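Side-chain contacts in delta-1-pyrroline-5-carboxylate dehydrogenase, mitochondrial (Mus musculus, PDB 4E3X), which catalyses the NAD-dependent oxidation of L-glutamate gamma-semialdehyde to glutamate, the second step of proline breakdown in mitochondria: residues C351-V356 with P442-E447; G477-V482 with D508-S513; R498-N503 with G522-G527. All blocks are in the same frame, centred on the assembly; numbering follows the deposited sequence.

Contact 1. Residues C351-V356 with P442-E447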
loop_
_atom_site.group_PDB
_atom_site.type_symbol
_atom_site.label_atom_id
_atom_site.label_comp_id
_atom_site.label_asym_id
_atom_site.label_seq_id
_atom_site.Cartn_x
_atom_site.Cartn_y
_atom_site.Cartn_z
ATOM N N CYS B 351 11.966 4.653 -24.772
ATOM C CA CYS B 351 13.116 3.799 -25.031
ATOM C C CYS B 351 14.370 4.640 -25.189
ATOM O O CYS B 351 14.423 5.521 -26.043
ATOM C CB CYS B 351 12.902 2.992 -26.310
ATOM S SG CYS B 351 14.365 2.088 -26.862
ATOM N N SER B 352 15.392 4.349 -24.389
ATOM C CA SER B 352 16.666 5.039 -24.526
ATOM C C SER B 352 17.835 4.079 -24.705
ATOM O O SER B 352 18.967 4.512 -24.921
ATOM C CB SER B 352 16.923 5.955 -23.331
ATOM O OG SER B 352 16.900 5.225 -22.121
ATOM N N ARG B 353 17.571 2.778 -24.610
ATOM C CA ARG B 353 18.583 1.784 -24.958
ATOM C C ARG B 353 17.997 0.707 -25.867
ATOM O O ARG B 353 16.976 0.093 -25.552
ATOM C CB ARG B 353 19.258 1.197 -23.715
ATOM C CG ARG B 353 18.336 0.778 -22.626
ATOM C CD ARG B 353 19.086 0.350 -21.365
ATOM N NE ARG B 353 18.087 0.013 -20.372
ATOM C CZ ARG B 353 18.034 -1.115 -19.672
ATOM N NH1 ARG B 353 17.037 -1.282 -18.814
ATOM N NH2 ARG B 353 18.958 -2.056 -19.815
ATOM N N LEU B 354 18.650 0.516 -27.014
ATOM C CA LEU B 354 18.228 -0.452 -28.016
ATOM C C LEU B 354 19.313 -1.514 -28.144
ATOM O O LEU B 354 20.477 -1.185 -28.356
ATOM C CB LEU B 354 18.036 0.245 -29.364
ATOM C CG LEU B 354 17.681 -0.656 -30.557
ATOM C CD1 LEU B 354 16.316 -1.276 -30.388
ATOM C CD2 LEU B 354 17.757 0.106 -31.870
ATOM N N TYR B 355 18.929 -2.779 -28.013
ATOM C CA TYR B 355 19.861 -3.896 -28.121
ATOM C C TYR B 355 19.546 -4.648 -29.407
ATOM O O TYR B 355 18.437 -5.145 -29.571
ATOM C CB TYR B 355 19.698 -4.836 -26.919
ATOM C CG TYR B 355 20.050 -4.218 -25.579
ATOM C CD1 TYR B 355 21.289 -4.450 -24.994
ATOM C CD2 TYR B 355 19.135 -3.425 -24.890
ATOM C CE1 TYR B 355 21.623 -3.899 -23.758
ATOM C CE2 TYR B 355 19.465 -2.859 -23.660
ATOM C CZ TYR B 355 20.703 -3.104 -23.097
ATOM O OH TYR B 355 21.026 -2.551 -21.871
ATOM N N VAL B 356 20.519 -4.720 -30.317
ATOM C CA VAL B 356 20.297 -5.289 -31.654
ATOM C C VAL B 356 21.288 -6.418 -31.932
ATOM O O VAL B 356 22.476 -6.256 -31.671
ATOM C CB VAL B 356 20.464 -4.197 -32.755
ATOM C CG1 VAL B 356 20.236 -4.773 -34.149
ATOM C CG2 VAL B 356 19.521 -3.041 -32.510
ATOM N N PRO B 442 28.010 4.903 -18.994
ATOM C CA PRO B 442 27.064 5.741 -18.247
ATOM C C PRO B 442 25.817 6.160 -19.037
ATOM O O PRO B 442 24.741 6.255 -18.448
ATOM C CB PRO B 442 27.902 6.964 -17.879
ATOM C CG PRO B 442 29.280 6.413 -17.729
ATOM C CD PRO B 442 29.408 5.313 -18.757
ATOM N N ILE B 443 25.944 6.380 -20.341
ATOM C CA ILE B 443 24.788 6.789 -21.134
ATOM C C ILE B 443 23.745 5.667 -21.258
ATOM O O ILE B 443 22.585 5.923 -21.598
ATOM C CB ILE B 443 25.200 7.319 -22.534
ATOM C CG1 ILE B 443 24.118 8.245 -23.097
ATOM C CG2 ILE B 443 25.507 6.162 -23.489
ATOM C CD1 ILE B 443 24.518 8.920 -24.390
ATOM N N MET B 444 24.157 4.436 -20.962
ATOM C CA MET B 444 23.240 3.298 -20.944
ATOM C C MET B 444 22.503 3.178 -19.609
ATOM O O MET B 444 21.589 2.362 -19.473
ATOM C CB MET B 444 23.999 1.992 -21.227
ATOM C CG MET B 444 24.591 1.882 -22.630
ATOM S SD MET B 444 23.370 1.502 -23.904
ATOM C CE MET B 444 22.912 -0.179 -23.476
ATOM N N LYS B 445 22.906 3.990 -18.630
ATOM C CA LYS B 445 22.407 3.856 -17.258
ATOM C C LYS B 445 21.558 5.034 -16.787
ATOM O O LYS B 445 20.605 4.857 -16.034
ATOM C CB LYS B 445 23.576 3.685 -16.286
ATOM C CG LYS B 445 24.335 2.372 -16.408
ATOM C CD LYS B 445 25.572 2.389 -15.518
ATOM C CE LYS B 445 26.338 1.079 -15.577
ATOM N NZ LYS B 445 25.691 0.023 -14.751
ATOM N N GLU B 446 21.913 6.240 -17.215
ATOM C CA GLU B 446 21.308 7.443 -16.653
ATOM C C GLU B 446 20.168 7.996 -17.504
ATOM O O GLU B 446 20.274 8.081 -18.730
ATOM C CB GLU B 446 22.379 8.508 -16.402
ATOM C CG GLU B 446 23.501 8.005 -15.504
ATOM C CD GLU B 446 24.569 9.046 -15.251
ATOM O OE1 GLU B 446 24.213 10.211 -14.971
ATOM O OE2 GLU B 446 25.765 8.694 -15.332
ATOM N N GLU B 447 19.077 8.374 -16.842
ATOM C CA GLU B 447 17.900 8.891 -17.531
ATOM C C GLU B 447 18.145 10.314 -18.033
ATOM O O GLU B 447 18.372 11.234 -17.248
ATOM C CB GLU B 447 16.665 8.840 -16.623
ATOM C CG GLU B 447 15.367 9.216 -17.335
ATOM C CD GLU B 447 14.146 9.180 -16.424
ATOM O OE1 GLU B 447 14.236 9.696 -15.290
ATOM O OE2 GLU B 447 13.104 8.625 -16.850
#
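Met444 reaches over to Arg353 and Tyr355 on a strand of the catalytic-domain sheet of the aldehyde dehydrogenase fold. Strand 351-357 is flanked by the parallel strands 319-323 and 452-458, and residues 442-447 belong to the loop that leads into the latter, ending within the family's EEIFGP motif.

The apolar part rests on the methyl of Met444. Its chain is bent twice, at chi2 (-76°) and chi3 (-68°), and this hooked shape turns CE back onto the strand. Met444 CE lies 3.4 Å from Tyr355 OH and 3.7 Å from Tyr355 CZ, meeting the ring obliquely at its phenol end. Met444 CE also packs on Arg353 CB at 3.9 Å, with SD beside it, so one thioether spans two alternate residues of the strand.

The polar part is led by Arg353. Arg353 NH2 gives a hydrogen bond of 3.0 Å to Tyr355 OH, which sits almost in the guanidinium plane; NE bonds to the carbonyl of Lys318 and NH2 also to that of Val470. These bonds fix the guanidinium and the phenol together. On the loop side, Pro442 O accepts from both Lys445 N and Glu446 N, which closes a tight turn around Met444. The carbonyl of Met444 is buried without a polar partner, and across the contact Met444 O meets Arg353 CD, at 3.7 Å.

Contact 2. Residues G477-V482 with D508-S513. With PRO (proline), chain K.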
loop_
_atom_site.group_PDB
_atom_site.type_symbol
_atom_site.label_atom_id
_atom_site.label_comp_id
_atom_site.label_asym_id
_atom_site.label_seq_id
_atom_site.Cartn_x
_atom_site.Cartn_y
_atom_site.Cartn_z
ATOM N N GLY B 477 13.250 -0.084 -13.391
ATOM C CA GLY B 477 12.409 -1.218 -13.723
ATOM C C GLY B 477 11.071 -0.837 -14.319
ATOM O O GLY B 477 10.054 -1.469 -14.009
ATOM N N LEU B 478 11.063 0.170 -15.187
ATOM C CA LEU B 478 9.798 0.760 -15.619
ATOM C C LEU B 478 9.232 0.098 -16.874
ATOM O O LEU B 478 8.329 -0.729 -16.765
ATOM C CB LEU B 478 9.912 2.282 -15.749
ATOM C CG LEU B 478 8.586 3.045 -15.828
ATOM C CD1 LEU B 478 7.541 2.471 -14.880
ATOM C CD2 LEU B 478 8.801 4.519 -15.539
ATOM N N THR B 479 9.746 0.435 -18.053
ATOM C CA THR B 479 9.214 -0.195 -19.259
ATOM C C THR B 479 10.275 -0.889 -20.099
ATOM O O THR B 479 11.471 -0.636 -19.974
ATOM C CB THR B 479 8.460 0.792 -20.176
ATOM O OG1 THR B 479 9.409 1.636 -20.837
ATOM C CG2 THR B 479 7.452 1.639 -19.399
ATOM N N GLY B 480 9.812 -1.771 -20.971
ATOM C CA GLY B 480 10.719 -2.459 -21.865
ATOM C C GLY B 480 9.967 -3.298 -22.868
ATOM O O GLY B 480 8.831 -3.708 -22.624
ATOM N N ALA B 481 10.613 -3.564 -23.995
ATOM C CA ALA B 481 9.999 -4.334 -25.057
ATOM C C ALA B 481 10.961 -5.388 -25.551
ATOM O O ALA B 481 12.179 -5.180 -25.559
ATOM C CB ALA B 481 9.612 -3.435 -26.211
ATOM N N VAL B 482 10.392 -6.513 -25.967
ATOM C CA VAL B 482 11.121 -7.525 -26.717
ATOM C C VAL B 482 10.460 -7.687 -28.082
ATOM O O VAL B 482 9.234 -7.848 -28.185
ATOM C CB VAL B 482 11.138 -8.879 -25.981
ATOM C CG1 VAL B 482 11.696 -9.999 -26.882
ATOM C CG2 VAL B 482 11.955 -8.767 -24.700
ATOM N N ASP B 508 5.727 -4.586 -29.432
ATOM C CA ASP B 508 5.178 -3.236 -29.453
ATOM C C ASP B 508 6.161 -2.297 -28.761
ATOM O O ASP B 508 7.093 -2.753 -28.082
ATOM C CB ASP B 508 3.799 -3.178 -28.782
ATOM C CG ASP B 508 2.890 -2.128 -29.407
ATOM O OD1 ASP B 508 3.415 -1.118 -29.930
ATOM O OD2 ASP B 508 1.653 -2.312 -29.373
ATOM N N LYS B 509 5.959 -0.992 -28.941
ATOM C CA LYS B 509 6.857 -0.006 -28.351
ATOM C C LYS B 509 6.638 0.165 -26.844
ATOM O O LYS B 509 5.575 -0.181 -26.306
ATOM C CB LYS B 509 6.728 1.350 -29.050
ATOM C CG LYS B 509 5.353 2.002 -28.957
ATOM C CD LYS B 509 5.383 3.386 -29.614
ATOM C CE LYS B 509 4.034 4.082 -29.576
ATOM N NZ LYS B 509 3.521 4.234 -28.187
ATOM N N SER B 510 7.640 0.721 -26.168
ATOM C CA SER B 510 7.644 0.773 -24.706
ATOM C C SER B 510 6.839 1.925 -24.122
ATOM O O SER B 510 6.704 2.001 -22.904
ATOM C CB SER B 510 9.077 0.821 -24.173
ATOM O OG SER B 510 9.702 2.044 -24.530
ATOM N N THR B 511 6.328 2.810 -24.976
ATOM C CA THR B 511 5.521 3.946 -24.524
ATOM C C THR B 511 4.051 3.727 -24.840
ATOM O O THR B 511 3.696 2.800 -25.563
ATOM C CB THR B 511 5.938 5.241 -25.229
ATOM O OG1 THR B 511 5.796 5.075 -26.644
ATOM C CG2 THR B 511 7.371 5.602 -24.897
ATOM N N GLY B 512 3.197 4.592 -24.303
ATOM C CA GLY B 512 1.803 4.636 -24.703
ATOM C C GLY B 512 0.867 3.703 -23.966
ATOM O O GLY B 512 -0.081 3.186 -24.557
ATOM N N SER B 513 1.113 3.488 -22.679
ATOM C CA SER B 513 0.171 2.710 -21.887
ATOM C C SER B 513 -1.205 3.370 -21.915
ATOM O O SER B 513 -1.332 4.597 -21.955
ATOM C CB SER B 513 0.649 2.562 -20.445
ATOM O OG SER B 513 0.674 3.820 -19.788
HETATM N N PRO K . 1.970 6.478 -19.211
HETATM C CA PRO K . 2.881 7.046 -20.206
HETATM C C PRO K . 3.394 6.003 -21.193
HETATM O O PRO K . 3.215 4.793 -21.018
HETATM C CB PRO K . 4.027 7.578 -19.347
HETATM C CG PRO K . 3.343 8.023 -18.101
HETATM C CD PRO K . 2.207 7.045 -17.871
HETATM O OXT PRO K . 4.002 6.361 -22.204
#
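The proline-binding, and probably substrate-carboxylate, site of this aldehyde dehydrogenase is built partly by the loop 508-513, which lies against strand 476-483 through Thr479 and Ala481. Thr479 sets its side chain against the carbonyl of Ser510: Thr479 OG1 is 3.4 Å from Ser510 O, and CB and CG2 lie at similar range. OG1 stands between the backbone N and carbonyl carbon (chi1 74°), facing Ser510 CB, yet its hydrogen bond goes to Ser349 O. Ser510 OG bonds to the same carbonyl and to Ser339 OG, so strand and loop share an acceptor next to the nucleophile Cys348. Farther along, Ala481 CB packs 3.2 Å from Asp508 O, a buried carbonyl with no polar partner.

Beyond these contacts the loop grips bound proline, probably much as it would hold the substrate's alpha-carboxylate. Lys509 NZ, at the end of a chain extended through chi2 and chi3, gives a hydrogen bond to Thr511 OG1. Gly512, whose positive phi suits glycine, points its N straight at proline OXT (2.9 Å, 175°). The other carboxylate oxygen is held twice by one residue, with Ser513 N 3.0 Å from proline O and Ser513 OG also 3.0 Å from proline O.

Contact 3. Residues R498-N503 with G522-G527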
loop_
_atom_site.group_PDB
_atom_site.type_symbol
_atom_site.label_atom_id
_atom_site.label_comp_id
_atom_site.label_asym_id
_atom_site.label_seq_id
_atom_site.Cartn_x
_atom_site.Cartn_y
_atom_site.Cartn_z
ATOM N N ARG B 498 11.479 -10.453 -16.112
ATOM C CA ARG B 498 10.319 -10.333 -15.230
ATOM C C ARG B 498 10.339 -9.094 -14.336
ATOM O O ARG B 498 9.300 -8.455 -14.137
ATOM C CB ARG B 498 10.222 -11.586 -14.363
ATOM C CG ARG B 498 9.024 -11.650 -13.433
ATOM C CD ARG B 498 8.989 -13.046 -12.809
ATOM N NE ARG B 498 7.891 -13.273 -11.873
ATOM C CZ ARG B 498 6.711 -13.780 -12.219
ATOM N NH1 ARG B 498 5.774 -13.968 -11.302
ATOM N NH2 ARG B 498 6.457 -14.078 -13.487
ATOM N N ASN B 499 11.505 -8.774 -13.776
ATOM C CA ASN B 499 11.634 -7.600 -12.911
ATOM C C ASN B 499 12.377 -6.421 -13.528
ATOM O O ASN B 499 12.668 -5.429 -12.851
ATOM C CB ASN B 499 12.198 -7.979 -11.544
ATOM C CG ASN B 499 11.113 -8.432 -10.601
ATOM O OD1 ASN B 499 11.056 -9.594 -10.217
ATOM N ND2 ASN B 499 10.219 -7.518 -10.254
ATOM N N ALA B 500 12.667 -6.520 -14.824
ATOM C CA ALA B 500 13.302 -5.420 -15.540
ATOM C C ALA B 500 12.304 -4.373 -16.034
ATOM O O ALA B 500 12.703 -3.260 -16.383
ATOM C CB ALA B 500 14.133 -5.951 -16.703
ATOM N N ALA B 501 11.019 -4.729 -16.068
ATOM C CA ALA B 501 9.982 -3.824 -16.562
ATOM C C ALA B 501 8.638 -4.147 -15.924
ATOM O O ALA B 501 8.189 -5.290 -15.968
ATOM C CB ALA B 501 9.874 -3.916 -18.081
ATOM N N GLY B 502 8.001 -3.139 -15.331
ATOM C CA GLY B 502 6.652 -3.277 -14.807
ATOM C C GLY B 502 5.606 -3.171 -15.904
ATOM O O GLY B 502 4.477 -3.629 -15.737
ATOM N N ASN B 503 5.980 -2.524 -17.005
ATOM C CA ASN B 503 5.183 -2.524 -18.225
ATOM C C ASN B 503 6.048 -3.120 -19.317
ATOM O O ASN B 503 7.023 -2.508 -19.768
ATOM C CB ASN B 503 4.730 -1.114 -18.595
ATOM C CG ASN B 503 3.554 -0.672 -17.779
ATOM O OD1 ASN B 503 3.704 -0.294 -16.624
ATOM N ND2 ASN B 503 2.369 -0.727 -18.369
ATOM N N GLY B 522 6.398 0.655 -12.347
ATOM C CA GLY B 522 7.388 -0.376 -12.130
ATOM C C GLY B 522 8.147 -0.163 -10.839
ATOM O O GLY B 522 8.036 0.894 -10.207
ATOM N N ALA B 523 8.932 -1.170 -10.460
ATOM C CA ALA B 523 9.645 -1.150 -9.190
ATOM C C ALA B 523 11.130 -0.837 -9.406
ATOM O O ALA B 523 11.469 -0.009 -10.258
ATOM C CB ALA B 523 9.431 -2.455 -8.421
ATOM N N ARG B 524 12.008 -1.488 -8.647
ATOM C CA ARG B 524 13.404 -1.057 -8.573
ATOM C C ARG B 524 13.429 0.445 -8.267
ATOM O O ARG B 524 12.666 0.891 -7.408
ATOM C CB ARG B 524 14.210 -1.482 -9.808
ATOM C CG ARG B 524 14.274 -3.015 -9.888
ATOM C CD ARG B 524 15.057 -3.533 -11.072
ATOM N NE ARG B 524 15.147 -4.991 -11.001
ATOM C CZ ARG B 524 15.616 -5.758 -11.977
ATOM N NH1 ARG B 524 15.648 -7.074 -11.827
ATOM N NH2 ARG B 524 16.053 -5.208 -13.105
ATOM N N ALA B 525 14.273 1.229 -8.932
ATOM C CA ALA B 525 14.321 2.662 -8.627
ATOM C C ALA B 525 13.145 3.447 -9.221
ATOM O O ALA B 525 13.011 4.642 -8.965
ATOM C CB ALA B 525 15.653 3.277 -9.074
ATOM N N SER B 526 12.296 2.779 -9.999
ATOM C CA SER B 526 11.210 3.460 -10.720
ATOM C C SER B 526 10.009 3.843 -9.858
ATOM O O SER B 526 9.101 4.536 -10.325
ATOM C CB SER B 526 10.742 2.639 -11.924
ATOM O OG SER B 526 11.810 2.455 -12.838
ATOM N N GLY B 527 9.995 3.409 -8.601
ATOM C CA GLY B 527 8.978 3.874 -7.674
ATOM C C GLY B 527 8.306 2.777 -6.875
ATOM O O GLY B 527 8.825 1.668 -6.745
#
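Arg524 lays its guanidinium over the carbonyl of Asn499, where the loop after helix 487-496 meets a beta turn near the subunit interface of the aldehyde dehydrogenase dimer. The polar element is a carbonyl oxygen set over a guanidinium face: Asn499 O stands 3.0 Å above the plane of the Arg524 group, over its centre, where no N-H points at it, so the attraction is probably between charge and dipole. A chain extended from CG to NE carries the flat group that far.

Van der Waals contacts frame it. Asn499 CB lies 3.6 Å from Arg524 NH1, and Ala500 CA 3.7 Å from Arg524 NH2. Nearer strand 503-506 two glycines meet, Gly502 CA and Gly522 CA being 4.0 Å apart; a CB on Gly502 would fall too near Gly522 CA, which suits glycine at this point.

Backbone bonding shapes the second segment: Ser526 N to Ala523 O (2.9 Å) closes a type II' turn, with Arg524 at positive phi.

NH1 of Arg524 forms salt bridges with Asp471 and with Glu201 of the second subunit. A leucine here would probably leave both carboxylates without this cation and the Asn499 carbonyl without its flat cover. The chemistry thus implies that one guanidinium spends NH1 on acids of two chains and a face on a backbone oxygen.

Overall arrangement
All three contacts reach the same catalytic-domain sheet, and their centres form a triangle, contact 2 about 13 Å from contact 1 and 11 Å from contact 3, with 15 Å between contacts 1 and 3. Cys351 N of contact 1 packs 3.5 Å from Ser510 OG of contact 2. Contacts 2 and 3 interleave along the chain and join as sheet neighbours, with Gly477 O 3.0 Å from Gly502 N. Thr479 in contact 2 comes within about 7 Å of Cys348, side chain to side chain, and segment 508-513 holds one bound proline; a bound proline also touches Ala525 in contact 3. Segment 442-447 ends at Glu447, an NAD-site residue that takes no part in contact 1 itself. Contacts 2 and 3 also touch the second subunit.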